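Local coordinates for protein Tetur07g02040 (PDB 6BDJ) that probably uses a ferric iron to cleave catechol-type aromatic rings, inserting both atoms of molecular oxygen, as intradiol ring-cleavage dioxygenases do, at residues Y45-D50 and K84-W88; I56-R60 and R116-G121; I63-V67 and S217-I221. All blocks are in the same frame, centred on the assembly; numbering follows the deposited sequence.

Contact 1. Residues Y45-D50 and K84-W88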
# COMPACT_ATOMS: atom_id res chain seq x y z
N TYR A 45 -7.36 -5.88 -6.92
CA TYR A 45 -6.54 -5.22 -7.93
C TYR A 45 -5.05 -5.49 -7.90
O TYR A 45 -4.28 -4.75 -8.55
CB TYR A 45 -6.82 -3.72 -7.93
CG TYR A 45 -8.30 -3.39 -8.07
CD1 TYR A 45 -9.07 -3.96 -9.09
CD2 TYR A 45 -8.93 -2.54 -7.18
CE1 TYR A 45 -10.41 -3.65 -9.24
CE2 TYR A 45 -10.28 -2.23 -7.30
CZ TYR A 45 -11.02 -2.78 -8.33
OH TYR A 45 -12.35 -2.46 -8.45
N PHE A 46 -4.62 -6.57 -7.23
CA PHE A 46 -3.21 -6.96 -7.32
C PHE A 46 -2.91 -7.43 -8.71
O PHE A 46 -3.73 -8.13 -9.35
CB PHE A 46 -2.82 -8.04 -6.32
CG PHE A 46 -1.35 -8.38 -6.33
CD1 PHE A 46 -0.38 -7.39 -6.13
CD2 PHE A 46 -0.92 -9.68 -6.59
CE1 PHE A 46 0.97 -7.70 -6.17
CE2 PHE A 46 0.42 -9.99 -6.62
CZ PHE A 46 1.37 -9.01 -6.41
N ILE A 47 -1.72 -7.05 -9.20
CA ILE A 47 -1.21 -7.50 -10.49
C ILE A 47 0.19 -8.01 -10.22
O ILE A 47 1.09 -7.26 -9.85
CB ILE A 47 -1.17 -6.40 -11.55
CG1 ILE A 47 -2.59 -5.93 -11.87
CG2 ILE A 47 -0.55 -6.93 -12.85
CD1 ILE A 47 -2.67 -4.76 -12.85
N GLU A 48 0.34 -9.31 -10.41
CA GLU A 48 1.55 -9.99 -10.03
C GLU A 48 2.58 -9.87 -11.15
O GLU A 48 2.68 -10.71 -12.02
CB GLU A 48 1.27 -11.45 -9.68
CG GLU A 48 2.48 -12.07 -9.00
CD GLU A 48 2.25 -13.46 -8.41
OE1 GLU A 48 1.12 -14.01 -8.48
OE2 GLU A 48 3.24 -13.98 -7.86
N GLU A 49 3.33 -8.78 -11.10
CA GLU A 49 4.36 -8.44 -12.09
C GLU A 49 5.52 -7.79 -11.39
O GLU A 49 5.32 -6.95 -10.53
CB GLU A 49 3.80 -7.48 -13.15
CG GLU A 49 2.87 -8.13 -14.20
CD GLU A 49 2.21 -7.10 -15.11
OE1 GLU A 49 2.47 -5.89 -14.93
OE2 GLU A 49 1.37 -7.49 -15.97
N ASP A 50 6.73 -8.18 -11.79
CA ASP A 50 7.96 -7.53 -11.37
C ASP A 50 8.06 -6.22 -12.16
O ASP A 50 8.39 -6.21 -13.35
CB ASP A 50 9.18 -8.41 -11.65
CG ASP A 50 9.31 -9.61 -10.67
OD1 ASP A 50 8.39 -9.84 -9.85
OD2 ASP A 50 10.32 -10.34 -10.74
N LYS A 84 10.78 -9.34 -1.49
CA LYS A 84 10.15 -8.51 -2.51
C LYS A 84 8.93 -7.84 -1.90
O LYS A 84 8.03 -8.53 -1.42
CB LYS A 84 9.73 -9.33 -3.73
CG LYS A 84 10.83 -9.45 -4.78
CD LYS A 84 10.62 -10.65 -5.70
CE LYS A 84 9.41 -10.47 -6.60
NZ LYS A 84 9.47 -11.37 -7.78
N VAL A 85 8.91 -6.51 -1.91
CA VAL A 85 7.74 -5.75 -1.46
C VAL A 85 7.05 -5.14 -2.65
O VAL A 85 7.67 -4.37 -3.39
CB VAL A 85 8.13 -4.60 -0.54
CG1 VAL A 85 6.89 -3.86 -0.06
CG2 VAL A 85 8.96 -5.13 0.63
N TYR A 86 5.78 -5.48 -2.83
CA TYR A 86 4.93 -4.84 -3.80
C TYR A 86 4.02 -3.83 -3.14
O TYR A 86 3.42 -4.11 -2.12
CB TYR A 86 4.02 -5.86 -4.44
CG TYR A 86 4.66 -7.00 -5.19
CD1 TYR A 86 5.26 -8.04 -4.49
CD2 TYR A 86 4.65 -7.06 -6.59
CE1 TYR A 86 5.83 -9.12 -5.14
CE2 TYR A 86 5.23 -8.14 -7.26
CZ TYR A 86 5.81 -9.17 -6.52
OH TYR A 86 6.37 -10.28 -7.12
N ILE A 87 3.86 -2.66 -3.75
CA ILE A 87 2.74 -1.79 -3.41
C ILE A 87 1.91 -1.47 -4.62
O ILE A 87 2.37 -1.55 -5.76
CB ILE A 87 3.18 -0.50 -2.69
CG1 ILE A 87 4.09 0.37 -3.57
CG2 ILE A 87 3.96 -0.86 -1.43
CD1 ILE A 87 4.31 1.74 -2.95
N TRP A 88 0.65 -1.17 -4.36
CA TRP A 88 -0.25 -0.65 -5.37
C TRP A 88 -1.32 0.17 -4.71
O TRP A 88 -1.70 -0.06 -3.54
CB TRP A 88 -0.84 -1.75 -6.27
CG TRP A 88 -1.83 -2.75 -5.59
CD1 TRP A 88 -3.19 -2.86 -5.80
CD2 TRP A 88 -1.48 -3.79 -4.68
NE1 TRP A 88 -3.70 -3.90 -5.06
CE2 TRP A 88 -2.69 -4.48 -4.35
CE3 TRP A 88 -0.29 -4.19 -4.08
CZ2 TRP A 88 -2.71 -5.56 -3.46
CZ3 TRP A 88 -0.32 -5.27 -3.20
CH2 TRP A 88 -1.52 -5.94 -2.91
O HOH W 1 -6.67 -4.61 -4.58
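K84 opens the strand with a salt bridge to D50, the last residue of 45-50. Its chain bends at chi3 (68°), bringing NZ to D50 OD1 on the syn side at 2.8 Å, while a weak second bond reaches OD2; a long flexible amine suits this outer position. Next on the same face of the strand, Y86 turns a ring face to F46. The edge of F46, its CE1 and CZ, points at that face in a T-shaped pair with planes 82° apart, F46 CE1 lying 3.8 Å from Y86 CD2. The edge of the tyrosine meets the main chain of the loop, Y86 CE2 standing 3.5 Å from E49 O. At W88, which ends the strand, the edge of F46 tilts onto the indole face. F46 swings its CG away from its own N (chi1 -176°), which sets CD1 3.6 Å from W88 CZ3, and its CA makes a CH-pi contact with the five-membered ring. The buried indole N-H is satisfied by a water that accepts from W88 NE1 at 3.1 Å and from Y45 N at 2.8 Å. Because the backbone of 84-88 is already bonded to strands 120-124 and 148-154, side chains hold the loop on the sheet: an aromatic cluster with an ion pair at its outer end. Since W88 also stacks on the iron ligand H149, this cluster forms part of the surroundings of the metal site.

Contact 2. Residues I56-R60 and R116-G121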
# COMPACT_ATOMS: atom_id res chain seq x y z
N ILE A 56 7.05 5.26 -8.86
CA ILE A 56 5.90 4.57 -9.44
C ILE A 56 4.85 5.53 -9.96
O ILE A 56 3.76 5.11 -10.35
CB ILE A 56 5.24 3.59 -8.42
CG1 ILE A 56 4.71 4.31 -7.17
CG2 ILE A 56 6.27 2.59 -7.97
CD1 ILE A 56 3.97 3.42 -6.16
N VAL A 57 5.18 6.82 -10.00
CA VAL A 57 4.21 7.89 -10.30
C VAL A 57 3.74 7.89 -11.74
O VAL A 57 2.56 8.05 -11.99
CB VAL A 57 4.78 9.27 -9.92
CG1 VAL A 57 3.82 10.41 -10.29
CG2 VAL A 57 5.04 9.33 -8.42
N GLU A 58 4.67 7.74 -12.68
CA GLU A 58 4.39 7.82 -14.11
C GLU A 58 3.78 9.20 -14.38
O GLU A 58 4.37 10.18 -13.99
CB GLU A 58 3.56 6.63 -14.61
CG GLU A 58 4.25 5.30 -14.40
CD GLU A 58 3.63 4.12 -15.14
OE1 GLU A 58 2.66 4.25 -15.89
OE2 GLU A 58 4.08 3.01 -14.89
N ASP A 59 2.59 9.25 -14.98
CA ASP A 59 1.91 10.48 -15.35
C ASP A 59 0.88 10.95 -14.32
O ASP A 59 0.18 11.92 -14.57
CB ASP A 59 1.17 10.29 -16.70
CG ASP A 59 0.19 9.13 -16.67
OD1 ASP A 59 0.25 8.32 -15.72
OD2 ASP A 59 -0.63 8.98 -17.60
N ARG A 60 0.79 10.30 -13.16
CA ARG A 60 -0.25 10.64 -12.22
C ARG A 60 0.07 11.94 -11.50
O ARG A 60 1.22 12.28 -11.29
CB ARG A 60 -0.41 9.53 -11.20
CG ARG A 60 -0.86 8.21 -11.80
CD ARG A 60 -2.21 8.32 -12.47
NE ARG A 60 -2.15 8.37 -13.93
CZ ARG A 60 -3.21 8.41 -14.75
NH1 ARG A 60 -4.44 8.47 -14.28
NH2 ARG A 60 -3.03 8.46 -16.08
N ARG A 116 -1.71 -0.19 -18.52
CA ARG A 116 -1.10 0.77 -17.60
C ARG A 116 -0.78 0.13 -16.24
O ARG A 116 -1.51 -0.71 -15.76
CB ARG A 116 -1.99 1.99 -17.39
CG ARG A 116 -2.26 2.85 -18.64
CD ARG A 116 -0.98 3.39 -19.26
NE ARG A 116 -0.10 4.10 -18.31
CZ ARG A 116 -0.17 5.38 -17.96
NH1 ARG A 116 0.75 5.88 -17.12
NH2 ARG A 116 -1.17 6.14 -18.39
N ARG A 117 0.30 0.58 -15.65
CA ARG A 117 0.82 0.11 -14.42
C ARG A 117 1.29 1.22 -13.52
O ARG A 117 2.08 1.00 -12.61
CB ARG A 117 1.95 -0.87 -14.68
CG ARG A 117 1.53 -2.11 -15.50
CD ARG A 117 0.55 -2.97 -14.72
NE ARG A 117 0.24 -4.17 -15.50
CZ ARG A 117 -0.80 -4.30 -16.31
NH1 ARG A 117 -1.67 -3.30 -16.48
NH2 ARG A 117 -0.95 -5.43 -16.98
N PHE A 118 0.76 2.43 -13.71
CA PHE A 118 1.08 3.50 -12.82
C PHE A 118 0.69 3.12 -11.39
O PHE A 118 -0.26 2.34 -11.17
CB PHE A 118 0.40 4.83 -13.22
CG PHE A 118 -1.12 4.79 -13.28
CD1 PHE A 118 -1.90 4.73 -12.13
CD2 PHE A 118 -1.77 4.86 -14.50
CE1 PHE A 118 -3.28 4.69 -12.20
CE2 PHE A 118 -3.16 4.83 -14.58
CZ PHE A 118 -3.91 4.75 -13.43
N LEU A 119 1.43 3.71 -10.47
CA LEU A 119 1.23 3.54 -9.06
C LEU A 119 1.29 2.08 -8.60
O LEU A 119 0.59 1.68 -7.64
CB LEU A 119 -0.05 4.26 -8.64
CG LEU A 119 -0.01 5.79 -8.83
CD1 LEU A 119 -1.36 6.44 -8.54
CD2 LEU A 119 1.06 6.49 -8.00
N ARG A 120 2.16 1.32 -9.25
CA ARG A 120 2.49 -0.01 -8.86
C ARG A 120 3.96 -0.13 -8.87
O ARG A 120 4.63 0.36 -9.80
CB ARG A 120 1.89 -1.00 -9.85
CG ARG A 120 0.36 -0.97 -9.88
CD ARG A 120 -0.16 -1.95 -10.91
NE ARG A 120 -1.61 -1.86 -10.85
CZ ARG A 120 -2.39 -2.60 -10.07
NH1 ARG A 120 -1.90 -3.53 -9.26
NH2 ARG A 120 -3.70 -2.40 -10.09
N GLY A 121 4.53 -0.78 -7.86
CA GLY A 121 5.94 -1.14 -7.98
C GLY A 121 6.37 -2.17 -6.98
O GLY A 121 5.64 -2.45 -6.03
O HOH W 2 1.97 2.26 -17.33
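R116 and D59 meet through paired bonds: R116 NH1 gives to D59 OD1 at 2.9 Å and R116 NH2 to D59 OD2 at 3.0 Å. R60 holds the same carboxylate side-on from the opposite face, NE to D59 OD1 at 3.0 Å and NH2 to D59 OD2, so each oxygen accepts from both arginines and the aspartate's charge is probably offset by the two. R116 NH1 also gives an almost straight bond (171°) to E58 OE1 at 2.8 Å. A water completes this side, donating to E58 OE1 and accepting from R116 NE and R117 N, while E58 OE2 pairs with R53. The acids sit on a type II' beta turn, V57 to R60, whose tight reversal presents E58 and D59 together to the loop leading into strand 120-124. The planar, cationic end of R60 suits the aromatic beside it: bends at chi2 (-62°) and chi3 fold the chain so that its guanidinium lies flat on F118, planes 4° apart, with CZ 4.0 Å from the ring centroid, and its NH1 still reaches D91. Beneath the charges, L119 N donates to I56 O at 2.7 Å, and I56 CG2 packs against G121 CA at 3.7 Å, where glycine's lack of a CB avoids a clash.

Contact 3. Residues I63-V67 and S217-I221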
# COMPACT_ATOMS: atom_id res chain seq x y z
N ILE A 63 0.15 14.76 -4.67
CA ILE A 63 1.17 15.28 -3.77
C ILE A 63 2.16 14.17 -3.51
O ILE A 63 1.80 13.06 -3.13
CB ILE A 63 0.57 15.84 -2.46
CG1 ILE A 63 -0.21 17.12 -2.80
CG2 ILE A 63 1.69 16.17 -1.47
CD1 ILE A 63 -1.09 17.70 -1.71
N ARG A 64 3.43 14.50 -3.71
CA ARG A 64 4.50 13.53 -3.61
C ARG A 64 4.62 12.98 -2.20
O ARG A 64 4.59 13.74 -1.23
CB ARG A 64 5.80 14.17 -4.09
CG ARG A 64 5.91 14.15 -5.62
CD ARG A 64 6.35 12.78 -6.12
NE ARG A 64 7.71 12.50 -5.64
CZ ARG A 64 8.08 11.64 -4.69
NH1 ARG A 64 9.36 11.57 -4.36
NH2 ARG A 64 7.21 10.83 -4.07
N LEU A 65 4.70 11.65 -2.11
CA LEU A 65 4.88 10.94 -0.86
C LEU A 65 5.95 9.89 -1.04
O LEU A 65 5.84 9.07 -1.93
CB LEU A 65 3.58 10.24 -0.47
CG LEU A 65 3.58 9.26 0.70
CD1 LEU A 65 4.13 9.89 1.97
CD2 LEU A 65 2.15 8.77 0.97
N ASN A 66 6.97 9.93 -0.20
CA ASN A 66 7.96 8.86 -0.10
C ASN A 66 7.58 7.89 1.00
O ASN A 66 7.48 8.27 2.18
CB ASN A 66 9.34 9.43 0.19
CG ASN A 66 9.92 10.23 -0.97
OD1 ASN A 66 9.53 10.05 -2.12
ND2 ASN A 66 10.84 11.12 -0.66
N VAL A 67 7.40 6.63 0.63
CA VAL A 67 6.99 5.58 1.54
C VAL A 67 8.20 4.70 1.85
O VAL A 67 8.71 4.04 0.95
CB VAL A 67 5.86 4.75 0.90
CG1 VAL A 67 5.56 3.49 1.72
CG2 VAL A 67 4.59 5.57 0.74
N SER A 217 8.70 17.13 -0.51
CA SER A 217 7.91 15.86 -0.62
C SER A 217 7.69 15.25 0.77
O SER A 217 8.58 15.31 1.62
CB SER A 217 8.63 14.82 -1.49
OG SER A 217 9.81 14.36 -0.86
N LEU A 218 6.52 14.67 1.00
CA LEU A 218 6.20 14.02 2.28
C LEU A 218 7.02 12.76 2.48
O LEU A 218 7.22 12.00 1.54
CB LEU A 218 4.73 13.63 2.34
CG LEU A 218 3.68 14.72 2.17
CD1 LEU A 218 2.35 14.09 1.82
CD2 LEU A 218 3.54 15.55 3.42
N GLU A 219 7.46 12.52 3.71
CA GLU A 219 8.23 11.33 4.07
C GLU A 219 7.45 10.51 5.09
O GLU A 219 7.09 11.00 6.17
CB GLU A 219 9.59 11.69 4.63
CG GLU A 219 10.49 12.44 3.64
CD GLU A 219 11.21 11.54 2.64
OE1 GLU A 219 11.08 10.30 2.67
OE2 GLU A 219 11.93 12.10 1.79
N GLY A 220 7.17 9.26 4.74
CA GLY A 220 6.39 8.35 5.58
C GLY A 220 7.18 7.10 5.89
O GLY A 220 7.83 6.54 5.00
N ILE A 221 7.12 6.68 7.15
CA ILE A 221 7.79 5.46 7.63
C ILE A 221 6.75 4.55 8.24
O ILE A 221 5.94 4.99 9.06
CB ILE A 221 8.88 5.75 8.69
CG1 ILE A 221 10.02 6.60 8.10
CG2 ILE A 221 9.45 4.44 9.25
CD1 ILE A 221 9.82 8.10 8.19
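N66 and E219 stand side by side across two parallel strands, and the backbone of N66 bonds to the residues flanking its partner. N66 N donates to L218 O at 2.7 Å, and N66 O accepts from G220 N at 2.8 Å; one step earlier, L218 N reaches R64 O at 3.1 Å. This is the usual parallel ladder, in which one residue of a pair makes both bonds.

Followed outward, the N66 side chain is engaged at each step. CB lies 3.2 Å from E219 OE1 and also passes L218 O. CG is next to the same carboxylate. At the tip the amide splits its two roles: ND2 donates to E219 OE2 at 2.9 Å, approaching from above the carboxylate plane (54° out of it), and OD1 accepts from R64 NH1 at 2.7 Å, a guanidinium whose NH2 also bonds to T135 O. The glutamate comes back to meet it because its chain bends at chi2 (-81°). An amide suits this position, since it can accept from a cation and donate to an anion at once. Replacing it with a leucine would probably leave E219 OE2 without this donor and R64 NH1 without this acceptor, R64 keeping its bond to T135 O.

On the other face of the pair, L65 CD1 rests 3.8 Å from L218 CB, two branched chains filling the buried side, and at its margin I63 CG2 touches L218 CD1 at 3.9 Å. Near the start of the ladder, S217 CB lies over one face of the R64 guanidinium.

Strand 64-73 is also bonded on its other edge to 130-136, so the contact is an interior parallel pairing between strands remote in sequence, within the beta-rich fold of the intradiol dioxygenase family.

In the fold
From the N terminus the chain lays down the first segments of contacts 1, 2 and 3 in succession, then their partners in the same order. Every pair of contacts therefore crosses and none nests. Contact 1 closes a loop of 33 intervening residues, contact 2 one of 55, and contact 3 one of 149 that includes most of the strands and both helices. The first two touch directly: Y45 O probably bonds to R120 NH1, and E49 pairs with R117, tying the early loop to strand 120-124 and the loop before it, beside strand 84-88 and close to the iron. Contact 3 lies about 19 Å from contact 1, centre to centre, joining late strand 218-226 to strand 64-73 of the same sheet.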